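Local coordinates for oxidized polyvinyl alcohol hydrolase (Sphingopyxis, PDB 3WLA), which hydrolyses beta-diketones such as 4,6-nonanedione and cleaves oxidized polyvinyl alcohol in the second step of polyvinyl alcohol degradation, at residues G79-S84 against T147-D152; D133-L138 against T168-L173; A140-V145 against S176-G181; R155-G160 against N301-H306. All blocks are in the same frame, centred on the assembly; numbering follows the deposited sequence.

Overall arrangement
Interactions 1 and 4 involve strands of the central alpha/beta-hydrolase sheet; interactions 2 and 3 pack helix 133-145 on helix 163-174 and on loop 176-181. Interactions 2 and 3 have centres about 9 Å apart; Trp179 of interaction 3 touches both Leu138 and Ala171 of interaction 2. Interaction 1 lies about 11 Å from interaction 3, centre to centre, and meets it where Met81 CE touches Val145 CG1 at 3.5 Å. Interaction 4 is joined to interaction 3 by backbone bonding of Ala180 to Leu156 and to interaction 1 through Tyr80 and Asn301. The contacts lie away from the active site, yet strand 155-161 and helix 163-174 flank Ser162, the probable nucleophile.

Interaction 1. Residues G79-S84 against T147-D152; sequences GYMVIS and TKWKLD
Met81, at the start of strand 81-85 in the central sheet of this alpha/beta-hydrolase, packs against Trp149 and Leu151 on the connection from helix 133-145 to strand 155-161. No hydrogen bond crosses the contact; the backbone of the strand is bonded instead to its sheet neighbours, Met81 pairing with Pro48 and Trp50. The first apolar contact sets a methyl group over an aromatic face. Met81 carries CG anti to its backbone nitrogen (chi1 158°), and further bends at chi2 and chi3 present the methyl group, not the sulfur, to the indole. CE lies 3.4 Å above the Trp149 ring plane, displaced toward the rim, and is nearest to Trp149 CG at 3.5 Å. The two side chains cross at about a right angle. On the opposite face Lys148 CG stands 3.6 Å above the same plane, so the indole is sandwiched between a thioether methyl and the aliphatic part of a lysine. Val37 and Pro39 also touch this tryptophan. With an alanine at Trp149, a gap would probably open beside the methyl of Met81, leaving it less firmly held on that side. The second apolar contact lies closer to the strand backbone, where a branch of Leu151 fits against the root of the methionine: Leu151 CD2 is 3.7 Å from Met81 CG and 3.8 Å from Met81 CB.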
loop_
_atom_site.group_PDB
_atom_site.type_symbol
_atom_site.label_atom_id
_atom_site.label_comp_id
_atom_site.label_asym_id
_atom_site.label_seq_id
_atom_site.Cartn_x
_atom_site.Cartn_y
_atom_site.Cartn_z
ATOM N N GLY A 79 -13.240 -15.402 -4.133
ATOM C CA GLY A 79 -12.433 -15.686 -5.289
ATOM C C GLY A 79 -11.060 -15.087 -5.367
ATOM O O GLY A 79 -10.349 -15.321 -6.331
ATOM N N TYR A 80 -10.697 -14.300 -4.366
ATOM C CA TYR A 80 -9.372 -13.686 -4.374
ATOM C C TYR A 80 -8.314 -14.535 -3.694
ATOM O O TYR A 80 -8.593 -15.158 -2.643
ATOM C CB TYR A 80 -9.413 -12.383 -3.607
ATOM C CG TYR A 80 -10.210 -11.370 -4.321
ATOM C CD1 TYR A 80 -9.613 -10.588 -5.293
ATOM C CD2 TYR A 80 -11.570 -11.235 -4.087
ATOM C CE1 TYR A 80 -10.374 -9.676 -6.050
ATOM C CE2 TYR A 80 -12.323 -10.341 -4.824
ATOM C CZ TYR A 80 -11.705 -9.569 -5.814
ATOM O OH TYR A 80 -12.451 -8.706 -6.611
ATOM N N MET A 81 -7.126 -14.581 -4.293
ATOM C CA MET A 81 -5.997 -15.227 -3.619
ATOM C C MET A 81 -5.463 -14.093 -2.693
ATOM O O MET A 81 -5.107 -13.012 -3.187
ATOM C CB MET A 81 -4.916 -15.586 -4.631
ATOM C CG MET A 81 -3.544 -15.745 -4.005
ATOM S SD MET A 81 -3.430 -17.045 -2.743
ATOM C CE MET A 81 -2.976 -18.449 -3.827
ATOM N N VAL A 82 -5.418 -14.318 -1.383
ATOM C CA VAL A 82 -4.926 -13.271 -0.446
ATOM C C VAL A 82 -3.516 -13.682 0.067
ATOM O O VAL A 82 -3.335 -14.808 0.579
ATOM C CB VAL A 82 -5.909 -13.155 0.757
ATOM C CG1 VAL A 82 -5.507 -12.020 1.764
ATOM C CG2 VAL A 82 -7.318 -12.893 0.209
ATOM N N ILE A 83 -2.518 -12.812 -0.120
ATOM C CA ILE A 83 -1.168 -13.113 0.381
ATOM C C ILE A 83 -0.755 -11.912 1.269
ATOM O O ILE A 83 -0.671 -10.786 0.790
ATOM C CB ILE A 83 -0.149 -13.267 -0.777
ATOM C CG1 ILE A 83 -0.638 -14.271 -1.804
ATOM C CG2 ILE A 83 1.232 -13.745 -0.239
ATOM C CD1 ILE A 83 0.116 -14.148 -3.103
ATOM N N SER A 84 -0.552 -12.129 2.567
ATOM C CA SER A 84 -0.161 -11.014 3.428
ATOM C C SER A 84 1.302 -11.255 3.840
ATOM O O SER A 84 1.612 -12.316 4.432
ATOM C CB SER A 84 -1.047 -10.956 4.667
ATOM O OG SER A 84 -0.842 -9.724 5.367
ATOM N N THR A 147 3.205 -20.207 -8.757
ATOM C CA THR A 147 3.670 -21.469 -9.346
ATOM C C THR A 147 2.834 -22.623 -8.802
ATOM O O THR A 147 2.842 -23.707 -9.368
ATOM C CB THR A 147 5.161 -21.789 -9.033
ATOM O OG1 THR A 147 5.329 -21.941 -7.617
ATOM C CG2 THR A 147 6.091 -20.705 -9.569
ATOM N N LYS A 148 2.121 -22.407 -7.709
ATOM C CA LYS A 148 1.319 -23.471 -7.145
ATOM C C LYS A 148 -0.193 -23.226 -7.310
ATOM O O LYS A 148 -0.966 -24.177 -7.372
ATOM C CB LYS A 148 1.714 -23.698 -5.687
ATOM C CG LYS A 148 0.863 -24.722 -5.000
ATOM C CD LYS A 148 1.487 -25.263 -3.705
ATOM C CE LYS A 148 0.487 -26.250 -3.025
ATOM N NZ LYS A 148 0.862 -26.646 -1.620
ATOM N N TRP A 149 -0.620 -21.961 -7.393
ATOM C CA TRP A 149 -2.046 -21.646 -7.645
ATOM C C TRP A 149 -2.110 -20.800 -8.912
ATOM O O TRP A 149 -1.172 -20.076 -9.203
ATOM C CB TRP A 149 -2.679 -20.874 -6.482
ATOM C CG TRP A 149 -2.863 -21.696 -5.244
ATOM C CD1 TRP A 149 -3.985 -22.370 -4.856
ATOM C CD2 TRP A 149 -1.894 -21.909 -4.215
ATOM N NE1 TRP A 149 -3.776 -22.989 -3.631
ATOM C CE2 TRP A 149 -2.495 -22.716 -3.224
ATOM C CE3 TRP A 149 -0.573 -21.488 -4.028
ATOM C CZ2 TRP A 149 -1.818 -23.101 -2.074
ATOM C CZ3 TRP A 149 0.094 -21.877 -2.879
ATOM C CH2 TRP A 149 -0.525 -22.669 -1.922
ATOM N N LYS A 150 -3.188 -20.887 -9.683
ATOM C CA LYS A 150 -3.267 -20.085 -10.896
ATOM C C LYS A 150 -3.704 -18.654 -10.577
ATOM O O LYS A 150 -4.827 -18.432 -10.123
ATOM C CB LYS A 150 -4.231 -20.720 -11.904
ATOM C CG LYS A 150 -3.672 -22.040 -12.493
ATOM C CD LYS A 150 -4.347 -22.432 -13.816
ATOM C CE LYS A 150 -3.299 -22.911 -14.836
ATOM N NZ LYS A 150 -2.376 -21.829 -15.368
ATOM N N LEU A 151 -2.825 -17.692 -10.831
ATOM C CA LEU A 151 -3.123 -16.279 -10.533
ATOM C C LEU A 151 -3.356 -15.452 -11.816
ATOM O O LEU A 151 -2.894 -15.847 -12.898
ATOM C CB LEU A 151 -1.962 -15.673 -9.713
ATOM C CG LEU A 151 -1.496 -16.467 -8.484
ATOM C CD1 LEU A 151 -0.321 -15.773 -7.790
ATOM C CD2 LEU A 151 -2.665 -16.609 -7.534
ATOM N N ASP A 152 -4.071 -14.325 -11.705
ATOM C CA ASP A 152 -4.335 -13.484 -12.880
ATOM C C ASP A 152 -3.267 -12.389 -12.952
ATOM O O ASP A 152 -3.319 -11.421 -12.203
ATOM C CB ASP A 152 -5.703 -12.848 -12.747
ATOM C CG ASP A 152 -6.070 -11.996 -13.951
ATOM O OD1 ASP A 152 -5.147 -11.606 -14.731
ATOM O OD2 ASP A 152 -7.292 -11.700 -14.092
#

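Interaction 2. Residues D133-L138 against T168-L173; sequences DDVRFL and TNRALL
Val135 points one of its two methyl groups between Arg170 and Ala171, joining helix 133-145 to helix 163-174, the helix that follows the probable nucleophile Ser162. Val135 CG1 stands anti to the backbone nitrogen (chi1 170°), which leaves CG2 to do the touching. CG2 meets the arginine stem, 4.0 Å from Arg170 CG and equally far from Arg170 CD, and the two side chains cross at about a right angle. It also rests on the backbone of the second helix, 4.0 Å from Ala171 CA, with Ala171 CB a little farther off. Alanine adds no bulk beyond CB, and here the helices come close, with Val135 CA 5.4 Å from Ala171 CA. The extended chain of Arg170 runs past the valine and carries its guanidinium to main-chain oxygens just ahead of helix 133-145: NE bonds to Ala131, and NH2 to Asp130 and Tyr127. Arg170 thus works in two ways, its methylene groups packing like those of an apolar residue while several carbonyls likely offset the cost of burying its charge.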
loop_
_atom_site.group_PDB
_atom_site.type_symbol
_atom_site.label_atom_id
_atom_site.label_comp_id
_atom_site.label_asym_id
_atom_site.label_seq_id
_atom_site.Cartn_x
_atom_site.Cartn_y
_atom_site.Cartn_z
ATOM N N ASP A 133 14.481 -3.349 -0.730
ATOM C CA ASP A 133 14.222 -4.765 -0.527
ATOM C C ASP A 133 12.758 -5.169 -0.407
ATOM O O ASP A 133 12.363 -6.268 -0.820
ATOM C CB ASP A 133 14.946 -5.268 0.723
ATOM C CG ASP A 133 16.428 -5.444 0.501
ATOM O OD1 ASP A 133 16.874 -5.349 -0.674
ATOM O OD2 ASP A 133 17.116 -5.704 1.497
ATOM N N ASP A 134 11.938 -4.301 0.195
ATOM C CA ASP A 134 10.537 -4.689 0.329
ATOM C C ASP A 134 9.790 -4.645 -0.991
ATOM O O ASP A 134 8.951 -5.503 -1.277
ATOM C CB ASP A 134 9.832 -3.841 1.392
ATOM C CG ASP A 134 10.187 -4.279 2.796
ATOM O OD1 ASP A 134 10.493 -5.474 2.988
ATOM O OD2 ASP A 134 10.141 -3.448 3.728
ATOM N N VAL A 135 10.072 -3.661 -1.821
ATOM C CA VAL A 135 9.373 -3.654 -3.098
ATOM C C VAL A 135 9.688 -4.948 -3.879
ATOM O O VAL A 135 8.815 -5.516 -4.522
ATOM C CB VAL A 135 9.773 -2.440 -3.970
ATOM C CG1 VAL A 135 9.203 -2.614 -5.402
ATOM C CG2 VAL A 135 9.223 -1.134 -3.372
ATOM N N ARG A 136 10.936 -5.427 -3.792
ATOM C CA ARG A 136 11.343 -6.618 -4.537
ATOM C C ARG A 136 10.763 -7.891 -3.944
ATOM O O ARG A 136 10.385 -8.814 -4.671
ATOM C CB ARG A 136 12.874 -6.697 -4.617
ATOM C CG ARG A 136 13.440 -5.736 -5.705
ATOM C CD ARG A 136 14.965 -5.744 -5.782
ATOM N NE ARG A 136 15.644 -5.355 -4.542
ATOM C CZ ARG A 136 16.155 -4.141 -4.332
ATOM N NH1 ARG A 136 16.060 -3.181 -5.270
ATOM N NH2 ARG A 136 16.779 -3.895 -3.188
ATOM N N PHE A 137 10.708 -7.927 -2.622
ATOM C CA PHE A 137 10.141 -9.061 -1.930
ATOM C C PHE A 137 8.677 -9.263 -2.320
ATOM O O PHE A 137 8.267 -10.400 -2.712
ATOM C CB PHE A 137 10.227 -8.868 -0.425
ATOM C CG PHE A 137 9.444 -9.898 0.349
ATOM C CD1 PHE A 137 9.607 -11.265 0.065
ATOM C CD2 PHE A 137 8.554 -9.520 1.377
ATOM C CE1 PHE A 137 8.909 -12.252 0.779
ATOM C CE2 PHE A 137 7.850 -10.506 2.104
ATOM C CZ PHE A 137 8.031 -11.874 1.798
ATOM N N LEU A 138 7.877 -8.188 -2.202
ATOM C CA LEU A 138 6.471 -8.284 -2.521
ATOM C C LEU A 138 6.286 -8.868 -3.924
ATOM O O LEU A 138 5.469 -9.759 -4.105
ATOM C CB LEU A 138 5.782 -6.891 -2.408
ATOM C CG LEU A 138 5.884 -6.343 -0.968
ATOM C CD1 LEU A 138 5.524 -4.906 -1.000
ATOM C CD2 LEU A 138 5.073 -7.173 0.070
ATOM N N THR A 168 2.521 0.547 0.050
ATOM C CA THR A 168 1.742 0.345 -1.171
ATOM C C THR A 168 2.100 1.480 -2.180
ATOM O O THR A 168 2.381 1.215 -3.364
ATOM C CB THR A 168 0.208 0.350 -0.885
ATOM O OG1 THR A 168 -0.128 -0.794 -0.038
ATOM C CG2 THR A 168 -0.598 0.238 -2.225
ATOM N N ASN A 169 2.043 2.748 -1.714
ATOM C CA ASN A 169 2.408 3.884 -2.581
ATOM C C ASN A 169 3.803 3.637 -3.153
ATOM O O ASN A 169 4.026 3.832 -4.351
ATOM C CB ASN A 169 2.501 5.230 -1.816
ATOM C CG ASN A 169 1.144 5.865 -1.514
ATOM O OD1 ASN A 169 0.155 5.637 -2.204
ATOM N ND2 ASN A 169 1.110 6.700 -0.481
ATOM N N ARG A 170 4.772 3.256 -2.312
ATOM C CA ARG A 170 6.125 3.068 -2.886
ATOM C C ARG A 170 6.165 1.972 -3.987
ATOM O O ARG A 170 6.776 2.137 -5.066
ATOM C CB ARG A 170 7.177 2.739 -1.817
ATOM C CG ARG A 170 8.610 2.680 -2.440
ATOM C CD ARG A 170 9.677 2.329 -1.395
ATOM N NE ARG A 170 11.065 2.467 -1.891
ATOM C CZ ARG A 170 11.686 3.633 -2.025
ATOM N NH1 ARG A 170 11.048 4.769 -1.721
ATOM N NH2 ARG A 170 12.965 3.663 -2.450
ATOM N N ALA A 171 5.517 0.846 -3.728
ATOM C CA ALA A 171 5.546 -0.250 -4.718
ATOM C C ALA A 171 4.828 0.141 -6.009
ATOM O O ALA A 171 5.262 -0.276 -7.119
ATOM C CB ALA A 171 4.908 -1.519 -4.108
ATOM N N LEU A 172 3.752 0.935 -5.905
ATOM C CA LEU A 172 3.031 1.352 -7.130
ATOM C C LEU A 172 3.853 2.358 -7.938
ATOM O O LEU A 172 3.673 2.478 -9.169
ATOM C CB LEU A 172 1.655 1.972 -6.820
ATOM C CG LEU A 172 0.623 1.031 -6.140
ATOM C CD1 LEU A 172 -0.660 1.746 -5.931
ATOM C CD2 LEU A 172 0.370 -0.210 -6.966
ATOM N N LEU A 173 4.724 3.098 -7.244
ATOM C CA LEU A 173 5.554 4.102 -7.894
ATOM C C LEU A 173 6.780 3.515 -8.537
ATOM O O LEU A 173 7.217 3.983 -9.613
ATOM C CB LEU A 173 5.975 5.207 -6.900
ATOM C CG LEU A 173 4.852 6.184 -6.448
ATOM C CD1 LEU A 173 5.343 7.064 -5.286
ATOM C CD2 LEU A 173 4.373 7.041 -7.595
#

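Interaction 3. Residues A140-V145 against S176-G181; sequences AMVRCV and SEFWAG
The later turns of helix 133-145 pack on the loop that leads into strand 181-185, with Val142 and Arg143 set against the rings of Phe178 and Trp179. Val142 divides its surface between the two: CB comes in at the edge of the phenylalanine, near the ring plane, 3.8 Å from Phe178 CZ, while CG2 reaches Trp179 CH2 at 3.7 Å. The rings also meet each other, with Phe178 CD2 3.7 Å above the indole plane and over its centre. Phe178 has CG anti to its own backbone nitrogen (chi1 -171°), which extends the ring toward the helix. There the extended Arg143 chain slides past it in the opposite direction. Phe178 CE1 lies 3.6 Å from the guanidinium plane, over its centre, and Arg143 NH2 comes to 3.5 Å from Phe178 CD1; the two planes stand 49° apart, far from a flat stack. An alanine at Arg143 would probably uncover this side of Phe178 and leave Glu9 and Glu139 without their salt-bridge partner. With Glu139 on NE and Glu9 on NH1, the guanidinium can lie against Phe178 while its charge is likely balanced by the two carboxylates.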
loop_
_atom_site.group_PDB
_atom_site.type_symbol
_atom_site.label_atom_id
_atom_site.label_comp_id
_atom_site.label_asym_id
_atom_site.label_seq_id
_atom_site.Cartn_x
_atom_site.Cartn_y
_atom_site.Cartn_z
ATOM N N ALA A 140 8.392 -10.794 -5.799
ATOM C CA ALA A 140 8.937 -12.143 -5.816
ATOM C C ALA A 140 7.996 -13.098 -5.114
ATOM O O ALA A 140 7.774 -14.251 -5.570
ATOM C CB ALA A 140 10.287 -12.141 -5.135
ATOM N N MET A 141 7.442 -12.629 -3.988
ATOM C CA MET A 141 6.476 -13.405 -3.234
ATOM C C MET A 141 5.274 -13.825 -4.119
ATOM O O MET A 141 4.913 -15.006 -4.186
ATOM C CB MET A 141 5.961 -12.570 -2.067
ATOM C CG MET A 141 4.884 -13.216 -1.243
ATOM S SD MET A 141 4.235 -12.032 0.054
ATOM C CE MET A 141 3.212 -10.937 -0.986
ATOM N N VAL A 142 4.643 -12.840 -4.767
ATOM C CA VAL A 142 3.483 -13.114 -5.589
ATOM C C VAL A 142 3.918 -13.995 -6.745
ATOM O O VAL A 142 3.264 -15.004 -7.000
ATOM C CB VAL A 142 2.827 -11.829 -6.112
ATOM C CG1 VAL A 142 1.693 -12.187 -7.075
ATOM C CG2 VAL A 142 2.247 -11.017 -4.910
ATOM N N ARG A 143 5.003 -13.638 -7.435
ATOM C CA ARG A 143 5.467 -14.499 -8.540
ATOM C C ARG A 143 5.659 -15.958 -8.093
ATOM O O ARG A 143 5.375 -16.882 -8.857
ATOM C CB ARG A 143 6.767 -13.967 -9.135
ATOM C CG ARG A 143 6.578 -12.881 -10.153
ATOM C CD ARG A 143 7.921 -12.514 -10.743
ATOM N NE ARG A 143 7.822 -11.246 -11.466
ATOM C CZ ARG A 143 7.192 -11.079 -12.625
ATOM N NH1 ARG A 143 6.599 -12.103 -13.228
ATOM N NH2 ARG A 143 7.138 -9.872 -13.164
ATOM N N CYS A 144 6.096 -16.180 -6.859
ATOM C CA CYS A 144 6.300 -17.541 -6.371
ATOM C C CYS A 144 4.990 -18.268 -6.061
ATOM O O CYS A 144 4.825 -19.424 -6.440
ATOM C CB CYS A 144 7.212 -17.563 -5.132
ATOM S SG CYS A 144 7.447 -19.219 -4.343
ATOM N N VAL A 145 4.045 -17.608 -5.393
ATOM C CA VAL A 145 2.777 -18.274 -5.090
ATOM C C VAL A 145 2.140 -18.730 -6.408
ATOM O O VAL A 145 1.513 -19.801 -6.485
ATOM C CB VAL A 145 1.817 -17.309 -4.336
ATOM C CG1 VAL A 145 0.443 -17.938 -4.182
ATOM C CG2 VAL A 145 2.368 -17.000 -2.961
ATOM N N SER A 176 5.226 -0.324 -11.095
ATOM C CA SER A 176 3.923 -0.330 -11.728
ATOM C C SER A 176 3.837 -1.346 -12.890
ATOM O O SER A 176 2.763 -1.637 -13.387
ATOM C CB SER A 176 3.582 1.070 -12.224
ATOM O OG SER A 176 4.473 1.501 -13.236
ATOM N N GLU A 177 4.963 -1.907 -13.307
ATOM C CA GLU A 177 4.949 -2.898 -14.388
ATOM C C GLU A 177 4.325 -4.189 -13.862
ATOM O O GLU A 177 3.763 -4.993 -14.610
ATOM C CB GLU A 177 6.370 -3.222 -14.856
ATOM C CG GLU A 177 7.018 -2.167 -15.697
ATOM C CD GLU A 177 7.378 -0.901 -14.893
ATOM O OE1 GLU A 177 7.666 -0.994 -13.642
ATOM O OE2 GLU A 177 7.378 0.190 -15.550
ATOM N N PHE A 178 4.443 -4.400 -12.562
ATOM C CA PHE A 178 3.913 -5.610 -11.971
ATOM C C PHE A 178 2.444 -5.501 -11.514
ATOM O O PHE A 178 1.561 -6.178 -12.048
ATOM C CB PHE A 178 4.842 -6.052 -10.819
ATOM C CG PHE A 178 4.524 -7.415 -10.256
ATOM C CD1 PHE A 178 4.689 -8.560 -11.036
ATOM C CD2 PHE A 178 4.058 -7.553 -8.940
ATOM C CE1 PHE A 178 4.401 -9.816 -10.530
ATOM C CE2 PHE A 178 3.761 -8.820 -8.405
ATOM C CZ PHE A 178 3.933 -9.968 -9.208
ATOM N N TRP A 179 2.196 -4.629 -10.550
ATOM C CA TRP A 179 0.865 -4.441 -9.960
ATOM C C TRP A 179 -0.146 -3.774 -10.896
ATOM O O TRP A 179 0.188 -2.819 -11.625
ATOM C CB TRP A 179 0.978 -3.558 -8.697
ATOM C CG TRP A 179 1.991 -4.066 -7.671
ATOM C CD1 TRP A 179 3.249 -3.579 -7.405
ATOM C CD2 TRP A 179 1.824 -5.209 -6.861
ATOM N NE1 TRP A 179 3.883 -4.384 -6.475
ATOM C CE2 TRP A 179 3.019 -5.388 -6.123
ATOM C CE3 TRP A 179 0.770 -6.117 -6.688
ATOM C CZ2 TRP A 179 3.182 -6.422 -5.240
ATOM C CZ3 TRP A 179 0.932 -7.150 -5.811
ATOM C CH2 TRP A 179 2.131 -7.307 -5.092
ATOM N N ALA A 180 -1.379 -4.293 -10.864
ATOM C CA ALA A 180 -2.457 -3.710 -11.652
ATOM C C ALA A 180 -3.008 -2.481 -10.907
ATOM O O ALA A 180 -3.878 -1.733 -11.412
ATOM C CB ALA A 180 -3.570 -4.748 -11.864
ATOM N N GLY A 181 -2.494 -2.255 -9.705
ATOM C CA GLY A 181 -2.985 -1.144 -8.884
ATOM C C GLY A 181 -3.002 -1.525 -7.395
ATOM O O GLY A 181 -2.364 -2.507 -6.940
#

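Interaction 4. Residues R155-G160 against N301-H306; sequences RLFLGG and NTMASH
Arg155 and Phe157 both place CG anti to the carbonyl carbon (chi1 -76° and -55°), and from alternate positions of strand 155-161 they reach the last turn of helix 292-304, at Met303 and Ala304. The extended arginine lays its guanidinium edge on the helix: NE donates to Ala304 O at 2.8 Å in a nearly straight bond, 170° at the hydrogen. The oxygen lies close to the guanidinium plane, and the donor approaches in the carbonyl plane, on a lone pair. NH1 of the same group forms a salt bridge with Asp152, so two partners fix the rotation of the guanidinium. Phe157 turns one face to the methionine, forming a CH-pi contact in which Met303 CB is 3.7 Å from the ring centroid. Met303 SD stands obliquely at 4.7 Å from that centroid, a Met-aromatic contact. On that same side of the ring Met303 O, above the plane and beyond the rim, comes within 3.0 Å of Phe157 CZ; the oxygen accepts a bond from the backbone nitrogen of His306. Ala304 CB touches the ring more loosely, 4.3 Å from Phe157 CE2. Leu158, pointing away, meets Thr168, Ala171 and Leu172 of helix 163-174. Helices on both faces of a strand that leads into the GxSxG turn, probably the nucleophile elbow, are characteristic of the alpha/beta-hydrolase fold.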
loop_
_atom_site.group_PDB
_atom_site.type_symbol
_atom_site.label_atom_id
_atom_site.label_comp_id
_atom_site.label_asym_id
_atom_site.label_seq_id
_atom_site.Cartn_x
_atom_site.Cartn_y
_atom_site.Cartn_z
ATOM N N ARG A 155 -4.338 -8.798 -12.703
ATOM C CA ARG A 155 -5.135 -8.423 -11.525
ATOM C C ARG A 155 -4.382 -8.687 -10.198
ATOM O O ARG A 155 -4.896 -9.360 -9.280
ATOM C CB ARG A 155 -6.479 -9.171 -11.559
ATOM C CG ARG A 155 -7.486 -8.591 -12.579
ATOM C CD ARG A 155 -8.822 -9.345 -12.485
ATOM N NE ARG A 155 -9.824 -8.761 -13.401
ATOM C CZ ARG A 155 -9.982 -9.127 -14.680
ATOM N NH1 ARG A 155 -9.200 -10.067 -15.204
ATOM N NH2 ARG A 155 -10.956 -8.589 -15.425
ATOM N N LEU A 156 -3.160 -8.160 -10.113
ATOM C CA LEU A 156 -2.362 -8.297 -8.907
ATOM C C LEU A 156 -2.503 -6.950 -8.204
ATOM O O LEU A 156 -2.071 -5.943 -8.738
ATOM C CB LEU A 156 -0.901 -8.545 -9.263
ATOM C CG LEU A 156 -0.741 -9.749 -10.209
ATOM C CD1 LEU A 156 0.785 -9.981 -10.368
ATOM C CD2 LEU A 156 -1.452 -10.992 -9.622
ATOM N N PHE A 157 -3.119 -6.939 -7.029
ATOM C CA PHE A 157 -3.343 -5.687 -6.311
ATOM C C PHE A 157 -2.762 -5.736 -4.919
ATOM O O PHE A 157 -2.860 -6.763 -4.239
ATOM C CB PHE A 157 -4.841 -5.414 -6.168
ATOM C CG PHE A 157 -5.584 -5.409 -7.468
ATOM C CD1 PHE A 157 -5.459 -4.326 -8.355
ATOM C CD2 PHE A 157 -6.427 -6.459 -7.803
ATOM C CE1 PHE A 157 -6.181 -4.296 -9.571
ATOM C CE2 PHE A 157 -7.172 -6.439 -9.039
ATOM C CZ PHE A 157 -7.038 -5.348 -9.910
ATOM N N LEU A 158 -2.176 -4.634 -4.485
ATOM C CA LEU A 158 -1.678 -4.604 -3.143
ATOM C C LEU A 158 -2.299 -3.410 -2.410
ATOM O O LEU A 158 -2.909 -2.490 -3.016
ATOM C CB LEU A 158 -0.157 -4.567 -3.059
ATOM C CG LEU A 158 0.562 -3.252 -3.081
ATOM C CD1 LEU A 158 2.059 -3.354 -2.991
ATOM C CD2 LEU A 158 0.170 -2.675 -4.406
ATOM N N GLY A 159 -2.219 -3.475 -1.092
ATOM C CA GLY A 159 -2.823 -2.444 -0.278
ATOM C C GLY A 159 -2.352 -2.561 1.141
ATOM O O GLY A 159 -1.657 -3.526 1.514
ATOM N N GLY A 160 -2.742 -1.573 1.938
ATOM C CA GLY A 160 -2.332 -1.553 3.316
ATOM C C GLY A 160 -2.818 -0.353 4.066
ATOM O O GLY A 160 -3.310 0.626 3.464
ATOM N N ASN A 301 -13.400 -5.647 -5.760
ATOM C CA ASN A 301 -14.151 -5.863 -7.020
ATOM C C ASN A 301 -13.998 -4.640 -7.936
ATOM O O ASN A 301 -13.955 -4.791 -9.165
ATOM C CB ASN A 301 -15.638 -6.099 -6.767
ATOM C CG ASN A 301 -15.923 -7.458 -6.250
ATOM O OD1 ASN A 301 -15.119 -8.400 -6.395
ATOM N ND2 ASN A 301 -17.094 -7.603 -5.657
ATOM N N THR A 302 -13.936 -3.430 -7.357
ATOM C CA THR A 302 -13.766 -2.219 -8.156
ATOM C C THR A 302 -12.377 -2.286 -8.864
ATOM O O THR A 302 -12.252 -1.999 -10.064
ATOM C CB THR A 302 -13.840 -0.944 -7.262
ATOM O OG1 THR A 302 -15.169 -0.809 -6.745
ATOM C CG2 THR A 302 -13.495 0.321 -8.037
ATOM N N MET A 303 -11.334 -2.679 -8.130
ATOM C CA MET A 303 -10.038 -2.784 -8.775
ATOM C C MET A 303 -10.047 -3.955 -9.790
ATOM O O MET A 303 -9.479 -3.877 -10.892
ATOM C CB MET A 303 -8.941 -2.959 -7.714
ATOM C CG MET A 303 -8.751 -1.682 -6.850
ATOM S SD MET A 303 -7.358 -1.821 -5.748
ATOM C CE MET A 303 -7.996 -2.977 -4.627
ATOM N N ALA A 304 -10.721 -5.031 -9.444
ATOM C CA ALA A 304 -10.731 -6.176 -10.342
ATOM C C ALA A 304 -11.492 -5.857 -11.628
ATOM O O ALA A 304 -11.362 -6.568 -12.617
ATOM C CB ALA A 304 -11.361 -7.340 -9.665
ATOM N N SER A 305 -12.288 -4.788 -11.615
ATOM C CA SER A 305 -13.054 -4.413 -12.807
ATOM C C SER A 305 -12.196 -3.627 -13.787
ATOM O O SER A 305 -12.651 -3.224 -14.880
ATOM C CB SER A 305 -14.270 -3.553 -12.432
ATOM O OG SER A 305 -13.903 -2.189 -12.174
ATOM N N HIS A 306 -10.951 -3.386 -13.409
ATOM C CA HIS A 306 -10.078 -2.621 -14.260
ATOM C C HIS A 306 -8.738 -3.335 -14.322
ATOM O O HIS A 306 -7.780 -2.878 -13.766
ATOM C CB HIS A 306 -9.913 -1.204 -13.679
ATOM C CG HIS A 306 -9.403 -0.208 -14.665
ATOM N ND1 HIS A 306 -8.081 0.159 -14.740
ATOM C CD2 HIS A 306 -10.047 0.522 -15.607
ATOM C CE1 HIS A 306 -7.927 1.072 -15.682
ATOM N NE2 HIS A 306 -9.103 1.316 -16.222
#